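Local coordinates for protein TrwG component of type IV secretion system (Bartonella birtlesii, PDB 4JF8) that is a VirB8-family component of a type IV secretion system, probably an inner-membrane protein, here as its soluble NTF2-like domain, at residues R46-T58 and N67-V79. Residues are numbered along the deposited sequence; the frame is centred on the assembly and turned at random.
Sequences RYWLNQYVLNRET and NYDTTALLSTAAV. With EDO (1,2-ethanediol), chain C; EDO (1,2-ethanediol), chain D; EDO (1,2-ethanediol), chain B.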
ATOM      1  N   ARG A  46     -10.843  -8.403  -5.109  1.00  9.20           N
ATOM      2  CA  ARG A  46      -9.691  -8.291  -6.012  1.00  9.32           C
ATOM      3  C   ARG A  46      -8.652  -7.311  -5.473  1.00  8.78           C
ATOM      4  O   ARG A  46      -7.462  -7.562  -5.584  1.00  8.42           O
ATOM      5  CB  ARG A  46     -10.111  -7.890  -7.428  1.00 10.54           C
ATOM      6  CG  ARG A  46     -10.737  -9.028  -8.224  1.00 11.79           C
ATOM      7  CD  ARG A  46     -11.084  -8.585  -9.625  1.00 13.84           C
ATOM      8  NE  ARG A  46     -11.308  -9.748 -10.477  1.00 15.74           N
ATOM      9  CZ  ARG A  46     -12.033  -9.766 -11.590  1.00 19.24           C
ATOM     10  NH1 ARG A  46     -12.655  -8.675 -12.029  1.00 21.57           N
ATOM     11  NH2 ARG A  46     -12.147 -10.904 -12.256  1.00 20.41           N
ATOM     12  N   TYR A  47      -9.098  -6.204  -4.875  1.00  8.34           N
ATOM     13  CA  TYR A  47      -8.166  -5.244  -4.273  1.00  8.18           C
ATOM     14  C   TYR A  47      -7.290  -5.942  -3.235  1.00  8.06           C
ATOM     15  O   TYR A  47      -6.049  -5.819  -3.275  1.00  8.05           O
ATOM     16  CB  TYR A  47      -8.927  -4.087  -3.633  1.00  8.11           C
ATOM     17  CG  TYR A  47      -8.044  -3.146  -2.854  1.00  8.19           C
ATOM     18  CD1 TYR A  47      -7.316  -2.165  -3.498  1.00  8.05           C
ATOM     19  CD2 TYR A  47      -7.876  -3.282  -1.470  1.00  8.32           C
ATOM     20  CE1 TYR A  47      -6.483  -1.304  -2.798  1.00  8.20           C
ATOM     21  CE2 TYR A  47      -7.041  -2.431  -0.757  1.00  8.58           C
ATOM     22  CZ  TYR A  47      -6.336  -1.456  -1.436  1.00  8.37           C
ATOM     23  OH  TYR A  47      -5.489  -0.605  -0.758  1.00  8.96           O
ATOM     24  N   TRP A  48      -7.905  -6.662  -2.308  1.00  8.37           N
ATOM     25  CA  TRP A  48      -7.153  -7.326  -1.241  1.00  8.26           C
ATOM     26  C   TRP A  48      -6.285  -8.479  -1.736  1.00  8.29           C
ATOM     27  O   TRP A  48      -5.136  -8.626  -1.305  1.00  8.44           O
ATOM     28  CB  TRP A  48      -8.067  -7.755  -0.082  1.00  8.44           C
ATOM     29  CG  TRP A  48      -8.551  -6.548   0.649  1.00  8.82           C
ATOM     30  CD1 TRP A  48      -9.812  -6.019   0.619  1.00  9.34           C
ATOM     31  CD2 TRP A  48      -7.764  -5.671   1.460  1.00  8.85           C
ATOM     32  NE1 TRP A  48      -9.849  -4.866   1.360  1.00  9.80           N
ATOM     33  CE2 TRP A  48      -8.603  -4.620   1.880  1.00  9.39           C
ATOM     34  CE3 TRP A  48      -6.417  -5.653   1.843  1.00  9.21           C
ATOM     35  CZ2 TRP A  48      -8.126  -3.569   2.681  1.00  9.51           C
ATOM     36  CZ3 TRP A  48      -5.973  -4.628   2.646  1.00  9.55           C
ATOM     37  CH2 TRP A  48      -6.819  -3.605   3.050  1.00  9.86           C
ATOM     38  N   LEU A  49      -6.813  -9.272  -2.662  1.00  8.33           N
ATOM     39  CA  LEU A  49      -6.046 -10.365  -3.242  1.00  8.36           C
ATOM     40  C   LEU A  49      -4.833  -9.855  -3.996  1.00  8.17           C
ATOM     41  O   LEU A  49      -3.755 -10.445  -3.915  1.00  8.63           O
ATOM     42  CB  LEU A  49      -6.935 -11.197  -4.166  1.00  8.67           C
ATOM     43  CG  LEU A  49      -8.019 -11.996  -3.414  1.00  9.14           C
ATOM     44  CD1 LEU A  49      -9.146 -12.403  -4.366  1.00  9.40           C
ATOM     45  CD2 LEU A  49      -7.459 -13.202  -2.663  1.00  9.36           C
ATOM     46  N   ASN A  50      -5.025  -8.790  -4.758  1.00  8.12           N
ATOM     47  CA  ASN A  50      -3.924  -8.164  -5.474  1.00  7.97           C
ATOM     48  C   ASN A  50      -2.859  -7.652  -4.500  1.00  7.85           C
ATOM     49  O   ASN A  50      -1.654  -7.882  -4.685  1.00  7.97           O
ATOM     50  CB  ASN A  50      -4.475  -7.024  -6.339  1.00  8.49           C
ATOM     51  CG  ASN A  50      -3.433  -6.388  -7.213  1.00  8.79           C
ATOM     52  OD1 ASN A  50      -2.847  -7.058  -8.067  1.00  9.25           O
ATOM     53  ND2 ASN A  50      -3.229  -5.077  -7.059  1.00  8.80           N
ATOM     54  N   GLN A  51      -3.299  -6.935  -3.471  1.00  7.87           N
ATOM     55  CA  GLN A  51      -2.355  -6.417  -2.491  1.00  8.14           C
ATOM     56  C   GLN A  51      -1.583  -7.579  -1.877  1.00  8.07           C
ATOM     57  O   GLN A  51      -0.364  -7.502  -1.673  1.00  8.08           O
ATOM     58  CB  GLN A  51      -3.104  -5.677  -1.393  1.00  8.90           C
ATOM     59  CG  GLN A  51      -2.164  -5.070  -0.367  1.00 10.37           C
ATOM     60  CD  GLN A  51      -2.847  -4.188   0.670  1.00 11.27           C
ATOM     61  OE1 GLN A  51      -2.760  -4.433   1.872  1.00 12.35           O
ATOM     62  NE2 GLN A  51      -3.538  -3.175   0.207  1.00 11.86           N
ATOM     63  N   TYR A  52      -2.266  -8.684  -1.579  1.00  8.06           N
ATOM     64  CA  TYR A  52      -1.611  -9.817  -0.964  1.00  8.15           C
ATOM     65  C   TYR A  52      -0.533 -10.428  -1.854  1.00  8.19           C
ATOM     66  O   TYR A  52       0.605 -10.614  -1.416  1.00  8.09           O
ATOM     67  CB  TYR A  52      -2.635 -10.889  -0.558  1.00  8.29           C
ATOM     68  CG  TYR A  52      -2.028 -11.934   0.357  1.00  8.11           C
ATOM     69  CD1 TYR A  52      -1.864 -11.652   1.712  1.00  8.13           C
ATOM     70  CD2 TYR A  52      -1.542 -13.155  -0.127  1.00  8.28           C
ATOM     71  CE1 TYR A  52      -1.276 -12.562   2.575  1.00  8.25           C
ATOM     72  CE2 TYR A  52      -0.957 -14.068   0.730  1.00  8.37           C
ATOM     73  CZ  TYR A  52      -0.807 -13.759   2.072  1.00  8.15           C
ATOM     74  OH  TYR A  52      -0.243 -14.712   2.919  1.00  8.60           O
ATOM     75  N   VAL A  53      -0.883 -10.732  -3.095  1.00  8.14           N
ATOM     76  CA  VAL A  53       0.064 -11.371  -3.986  1.00  8.52           C
ATOM     77  C   VAL A  53       1.245 -10.447  -4.259  1.00  8.35           C
ATOM     78  O   VAL A  53       2.400 -10.881  -4.250  1.00  8.29           O
ATOM     79  CB  VAL A  53      -0.613 -11.869  -5.281  1.00  8.97           C
ATOM     80  CG1 VAL A  53       0.438 -12.349  -6.274  1.00  9.36           C
ATOM     81  CG2 VAL A  53      -1.581 -13.009  -4.969  1.00  9.36           C
ATOM     82  N   LEU A  54       0.982  -9.170  -4.507  1.00  8.08           N
ATOM     83  CA  LEU A  54       2.082  -8.250  -4.785  1.00  8.53           C
ATOM     84  C   LEU A  54       3.004  -8.152  -3.580  1.00  8.50           C
ATOM     85  O   LEU A  54       4.234  -8.128  -3.726  1.00  8.72           O
ATOM     86  CB  LEU A  54       1.565  -6.859  -5.161  1.00  8.95           C
ATOM     87  CG  LEU A  54       0.917  -6.756  -6.545  1.00  9.57           C
ATOM     88  CD1 LEU A  54       0.385  -5.351  -6.760  1.00 10.19           C
ATOM     89  CD2 LEU A  54       1.920  -7.122  -7.638  1.00 10.31           C
ATOM     90  N   ASN A  55       2.454  -8.047  -2.383  1.00  7.87           N
ATOM     91  CA  ASN A  55       3.312  -7.856  -1.209  1.00  8.05           C
ATOM     92  C   ASN A  55       4.038  -9.128  -0.804  1.00  8.02           C
ATOM     93  O   ASN A  55       5.157  -9.047  -0.301  1.00  8.51           O
ATOM     94  CB  ASN A  55       2.536  -7.250  -0.045  1.00  8.20           C
ATOM     95  CG  ASN A  55       2.365  -5.769  -0.197  1.00  8.31           C
ATOM     96  OD1 ASN A  55       3.241  -4.997   0.199  1.00  9.11           O
ATOM     97  ND2 ASN A  55       1.252  -5.344  -0.744  1.00  8.42           N
ATOM     98  N   ARG A  56       3.448 -10.280  -1.055  1.00  7.93           N
ATOM     99  CA  ARG A  56       4.055 -11.545  -0.638  1.00  8.00           C
ATOM    100  C   ARG A  56       5.116 -12.025  -1.619  1.00  8.61           C
ATOM    101  O   ARG A  56       6.157 -12.543  -1.209  1.00  9.10           O
ATOM    102  CB  ARG A  56       2.980 -12.619  -0.449  1.00  8.08           C
ATOM    103  CG  ARG A  56       3.581 -13.954  -0.035  1.00  8.17           C
ATOM    104  CD  ARG A  56       2.598 -14.907   0.557  1.00  8.21           C
ATOM    105  NE  ARG A  56       3.179 -16.231   0.781  1.00  8.45           N
ATOM    106  CZ  ARG A  56       2.687 -17.158   1.592  1.00  8.85           C
ATOM    107  NH1 ARG A  56       1.627 -16.918   2.361  1.00  9.32           N
ATOM    108  NH2 ARG A  56       3.282 -18.345   1.667  1.00  9.03           N
ATOM    109  N   GLU A  57       4.845 -11.863  -2.906  1.00  8.43           N
ATOM    110  CA  GLU A  57       5.713 -12.437  -3.931  1.00  8.92           C
ATOM    111  C   GLU A  57       6.823 -11.487  -4.384  1.00  9.40           C
ATOM    112  O   GLU A  57       7.846 -11.921  -4.892  1.00  9.63           O
ATOM    113  CB  GLU A  57       4.886 -12.900  -5.146  1.00  9.30           C
ATOM    114  CG  GLU A  57       3.873 -13.999  -4.849  1.00  9.65           C
ATOM    115  CD  GLU A  57       4.500 -15.290  -4.360  1.00 10.54           C
ATOM    116  OE1 GLU A  57       5.665 -15.592  -4.717  1.00 11.84           O
ATOM    117  OE2 GLU A  57       3.813 -16.014  -3.615  1.00 10.94           O
ATOM    118  N   THR A  58       6.630 -10.189  -4.227  1.00  9.32           N
ATOM    119  CA  THR A  58       7.679  -9.225  -4.575  1.00  9.67           C
ATOM    120  C   THR A  58       8.865  -9.369  -3.662  1.00 10.17           C
ATOM    121  O   THR A  58       8.679  -9.516  -2.446  1.00 10.43           O
ATOM    122  CB  THR A  58       7.155  -7.779  -4.459  1.00  9.98           C
ATOM    123  OG1 THR A  58       6.149  -7.554  -5.452  1.00  9.95           O
ATOM    124  CG2 THR A  58       8.274  -6.759  -4.620  1.00 10.82           C
ATOM    125  N   ASN A  67       6.473  -4.739   2.497  1.00  8.62           N
ATOM    126  CA  ASN A  67       5.927  -5.939   1.859  1.00  8.60           C
ATOM    127  C   ASN A  67       5.748  -7.065   2.880  1.00  8.44           C
ATOM    128  O   ASN A  67       4.694  -7.721   2.905  1.00  8.08           O
ATOM    129  CB  ASN A  67       6.875  -6.425   0.750  1.00  8.70           C
ATOM    130  CG  ASN A  67       7.030  -5.451  -0.420  1.00  9.40           C
ATOM    131  OD1 ASN A  67       8.102  -5.401  -1.013  1.00  9.68           O
ATOM    132  ND2 ASN A  67       5.998  -4.712  -0.755  1.00 10.43           N
ATOM    133  N   TYR A  68       6.771  -7.319   3.693  1.00  8.35           N
ATOM    134  CA  TYR A  68       6.764  -8.372   4.700  1.00  8.50           C
ATOM    135  C   TYR A  68       5.677  -8.102   5.751  1.00  8.54           C
ATOM    136  O   TYR A  68       4.883  -8.974   6.101  1.00  8.57           O
ATOM    137  CB  TYR A  68       8.148  -8.472   5.334  1.00  9.15           C
ATOM    138  CG  TYR A  68       8.310  -9.525   6.386  1.00  9.71           C
ATOM    139  CD1 TYR A  68       8.860 -10.765   6.081  1.00 10.02           C
ATOM    140  CD2 TYR A  68       7.964  -9.268   7.709  1.00 10.20           C
ATOM    141  CE1 TYR A  68       9.041 -11.717   7.062  1.00 10.42           C
ATOM    142  CE2 TYR A  68       8.153 -10.226   8.699  1.00 10.72           C
ATOM    143  CZ  TYR A  68       8.686 -11.438   8.356  1.00 10.95           C
ATOM    144  OH  TYR A  68       8.905 -12.379   9.340  1.00 12.74           O
ATOM    145  N   ASP A  69       5.646  -6.878   6.266  1.00  8.21           N
ATOM    146  CA  ASP A  69       4.665  -6.561   7.294  1.00  8.61           C
ATOM    147  C   ASP A  69       3.247  -6.639   6.774  1.00  8.25           C
ATOM    148  O   ASP A  69       2.346  -7.064   7.485  1.00  8.36           O
ATOM    149  CB  ASP A  69       4.944  -5.185   7.904  1.00  9.33           C
ATOM    150  CG  ASP A  69       6.201  -5.157   8.762  1.00 10.13           C
ATOM    151  OD1 ASP A  69       6.661  -6.217   9.228  1.00 12.15           O
ATOM    152  OD2 ASP A  69       6.717  -4.050   9.010  1.00 11.63           O
ATOM    153  N   THR A  70       3.022  -6.194   5.540  1.00  7.89           N
ATOM    154  CA  THR A  70       1.685  -6.267   4.959  1.00  7.84           C
ATOM    155  C   THR A  70       1.264  -7.725   4.805  1.00  7.87           C
ATOM    156  O   THR A  70       0.144  -8.114   5.161  1.00  7.97           O
ATOM    157  CB  THR A  70       1.640  -5.555   3.597  1.00  7.74           C
ATOM    158  OG1 THR A  70       1.933  -4.166   3.756  1.00  8.39           O
ATOM    159  CG2 THR A  70       0.312  -5.708   2.928  1.00  7.73           C
ATOM    160  N   THR A  71       2.169  -8.542   4.267  1.00  7.87           N
ATOM    161  CA  THR A  71       1.853  -9.957   4.115  1.00  8.01           C
ATOM    162  C   THR A  71       1.483 -10.585   5.468  1.00  8.36           C
ATOM    163  O   THR A  71       0.474 -11.299   5.582  1.00  8.49           O
ATOM    164  CB  THR A  71       3.012 -10.727   3.484  1.00  8.20           C
ATOM    165  OG1 THR A  71       3.314 -10.160   2.213  1.00  8.66           O
ATOM    166  CG2 THR A  71       2.644 -12.173   3.277  1.00  8.43           C
ATOM    167  N   ALA A  72       2.267 -10.299   6.494  1.00  8.67           N
ATOM    168  CA  ALA A  72       1.987 -10.855   7.813  1.00  8.83           C
ATOM    169  C   ALA A  72       0.633 -10.404   8.349  1.00  8.41           C
ATOM    170  O   ALA A  72      -0.141 -11.196   8.888  1.00  8.57           O
ATOM    171  CB  ALA A  72       3.091 -10.507   8.793  1.00  9.33           C
ATOM    172  N   LEU A  73       0.346  -9.111   8.181  1.00  8.40           N
ATOM    173  CA  LEU A  73      -0.917  -8.564   8.693  1.00  8.70           C
ATOM    174  C   LEU A  73      -2.126  -9.237   8.075  1.00  8.55           C
ATOM    175  O   LEU A  73      -3.136  -9.474   8.733  1.00  8.73           O
ATOM    176  CB  LEU A  73      -0.944  -7.060   8.420  1.00  9.29           C
ATOM    177  CG  LEU A  73      -2.157  -6.305   8.945  1.00 10.03           C
ATOM    178  CD1 LEU A  73      -2.190  -6.258  10.469  1.00 10.95           C
ATOM    179  CD2 LEU A  73      -2.189  -4.922   8.310  1.00 10.49           C
ATOM    180  N   LEU A  74      -2.027  -9.551   6.790  1.00  8.14           N
ATOM    181  CA  LEU A  74      -3.145 -10.074   6.022  1.00  8.41           C
ATOM    182  C   LEU A  74      -3.247 -11.583   6.028  1.00  8.33           C
ATOM    183  O   LEU A  74      -4.095 -12.121   5.313  1.00  8.67           O
ATOM    184  CB  LEU A  74      -3.064  -9.538   4.582  1.00  8.34           C
ATOM    185  CG  LEU A  74      -3.085  -8.018   4.383  1.00  8.70           C
ATOM    186  CD1 LEU A  74      -3.108  -7.739   2.898  1.00  8.80           C
ATOM    187  CD2 LEU A  74      -4.286  -7.385   5.081  1.00  9.17           C
ATOM    188  N   SER A  75      -2.432 -12.246   6.844  1.00  8.25           N
ATOM    189  CA  SER A  75      -2.398 -13.713   6.923  1.00  8.50           C
ATOM    190  C   SER A  75      -2.875 -14.193   8.278  1.00  9.17           C
ATOM    191  O   SER A  75      -2.535 -13.607   9.297  1.00  9.39           O
ATOM    192  CB  SER A  75      -0.965 -14.200   6.745  1.00  8.63           C
ATOM    193  OG  SER A  75      -0.404 -13.820   5.478  1.00  8.65           O
ATOM    194  N   THR A  76      -3.623 -15.288   8.308  1.00  9.12           N
ATOM    195  CA  THR A  76      -3.903 -15.943   9.581  1.00  9.94           C
ATOM    196  C   THR A  76      -2.608 -16.397  10.214  1.00  9.98           C
ATOM    197  O   THR A  76      -1.571 -16.487   9.549  1.00  9.29           O
ATOM    198  CB  THR A  76      -4.772 -17.194   9.416  1.00 10.18           C
ATOM    199  OG1 THR A  76      -4.039 -18.139   8.613  1.00 10.82           O
ATOM    200  CG2 THR A  76      -6.166 -16.877   8.823  1.00 10.60           C
ATOM    201  N   ALA A  77      -2.661 -16.724  11.496  1.00 10.69           N
ATOM    202  CA  ALA A  77      -1.478 -17.197  12.201  1.00 10.83           C
ATOM    203  C   ALA A  77      -0.800 -18.374  11.495  1.00 11.00           C
ATOM    204  O   ALA A  77       0.417 -18.410  11.347  1.00 11.15           O
ATOM    205  CB  ALA A  77      -1.859 -17.562  13.633  1.00 11.48           C
ATOM    206  N   ALA A  78      -1.584 -19.334  11.035  1.00 11.28           N
ATOM    207  CA  ALA A  78      -1.022 -20.496  10.367  1.00 11.31           C
ATOM    208  C   ALA A  78      -0.330 -20.128   9.047  1.00 10.65           C
ATOM    209  O   ALA A  78       0.732 -20.647   8.710  1.00 10.98           O
ATOM    210  CB  ALA A  78      -2.064 -21.571  10.126  1.00 12.52           C
ATOM    211  N   VAL A  79      -0.932 -19.186   8.311  1.00  9.98           N
ATOM    212  CA  VAL A  79      -0.333 -18.757   7.047  1.00  9.71           C
ATOM    213  C   VAL A  79       0.911 -17.891   7.318  1.00  9.71           C
ATOM    214  O   VAL A  79       1.908 -17.969   6.604  1.00  9.82           O
ATOM    215  CB  VAL A  79      -1.385 -18.074   6.157  1.00  9.45           C
ATOM    216  CG1 VAL A  79      -0.768 -17.461   4.917  1.00  9.37           C
ATOM    217  CG2 VAL A  79      -2.442 -19.083   5.735  1.00  9.56           C
TER
HETATM  218  C1  EDO C 302       8.451 -10.156   0.205  1.00 18.37           C
HETATM  219  O1  EDO C 302       8.423 -11.567  -0.067  1.00 17.44           O
HETATM  220  C2  EDO C 302       8.054  -9.886   1.630  1.00 18.32           C
HETATM  221  O2  EDO C 302       6.685 -10.149   1.725  1.00 16.87           O
HETATM  222  C1  EDO D 303     -10.598  -0.691   1.653  0.50 19.07           C
HETATM  223  O1  EDO D 303     -11.811   0.063   1.772  0.50 20.28           O
HETATM  224  C2  EDO D 303     -10.773  -1.672   0.510  0.50 18.97           C
HETATM  225  O2  EDO D 303     -11.700  -2.670   0.959  0.50 19.64           O
HETATM  226  C1  EDO B 301       4.947  -4.158  -4.097  1.00 18.15           C
HETATM  227  O1  EDO B 301       5.786  -3.309  -3.302  1.00 17.09           O
HETATM  228  C2  EDO B 301       3.502  -3.801  -3.791  1.00 19.61           C
HETATM  229  O2  EDO B 301       3.157  -2.558  -4.422  1.00 20.96           O
HETATM  230  O   HOH W   1      10.100  -7.301  -0.850  1.00 10.21           O
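Y52 reaches from helix 42-57 to the end of helix 64-73, carried there by its first torsion, which sets CG anti to the backbone N (chi1 -167°). From CB the ring runs outward past L74, whose CB lies 3.8 Å from Y52 CD1 at the ring edge. Farther out, Y52 CE1 nears the carbonyl oxygen of T71, and Y52 CZ approaches T71 CG2. At the tip, Y52 OH donates to S75 OG (2.7 Å), which lies in the ring plane; S75 OG in turn donates to T71 O, arriving above the carbonyl plane. The same phenol oxygen accepts from R56 NH1 (2.9 Å), within the guanidinium plane, and V79 CG1 packs against both groups. Toward the other end of the crossing, N67 ND2 donates to N55 OD1 (2.9 Å), the amide planes 63° apart, while N55 ND2 is tied to Q51 O and N67 OD1 to T63. One turn before Y52, W48 CZ3 meets L74 CD2, the side chains crossing at about a right angle. Helix 42-57 packs between the antiparallel sheet of this NTF2-like domain and helix 64-73, with Y169 of strand 164-173 edge-to-face with Y52. The buried phenol hydroxyl both donates and accepts, which would hold its proton toward S75 OG.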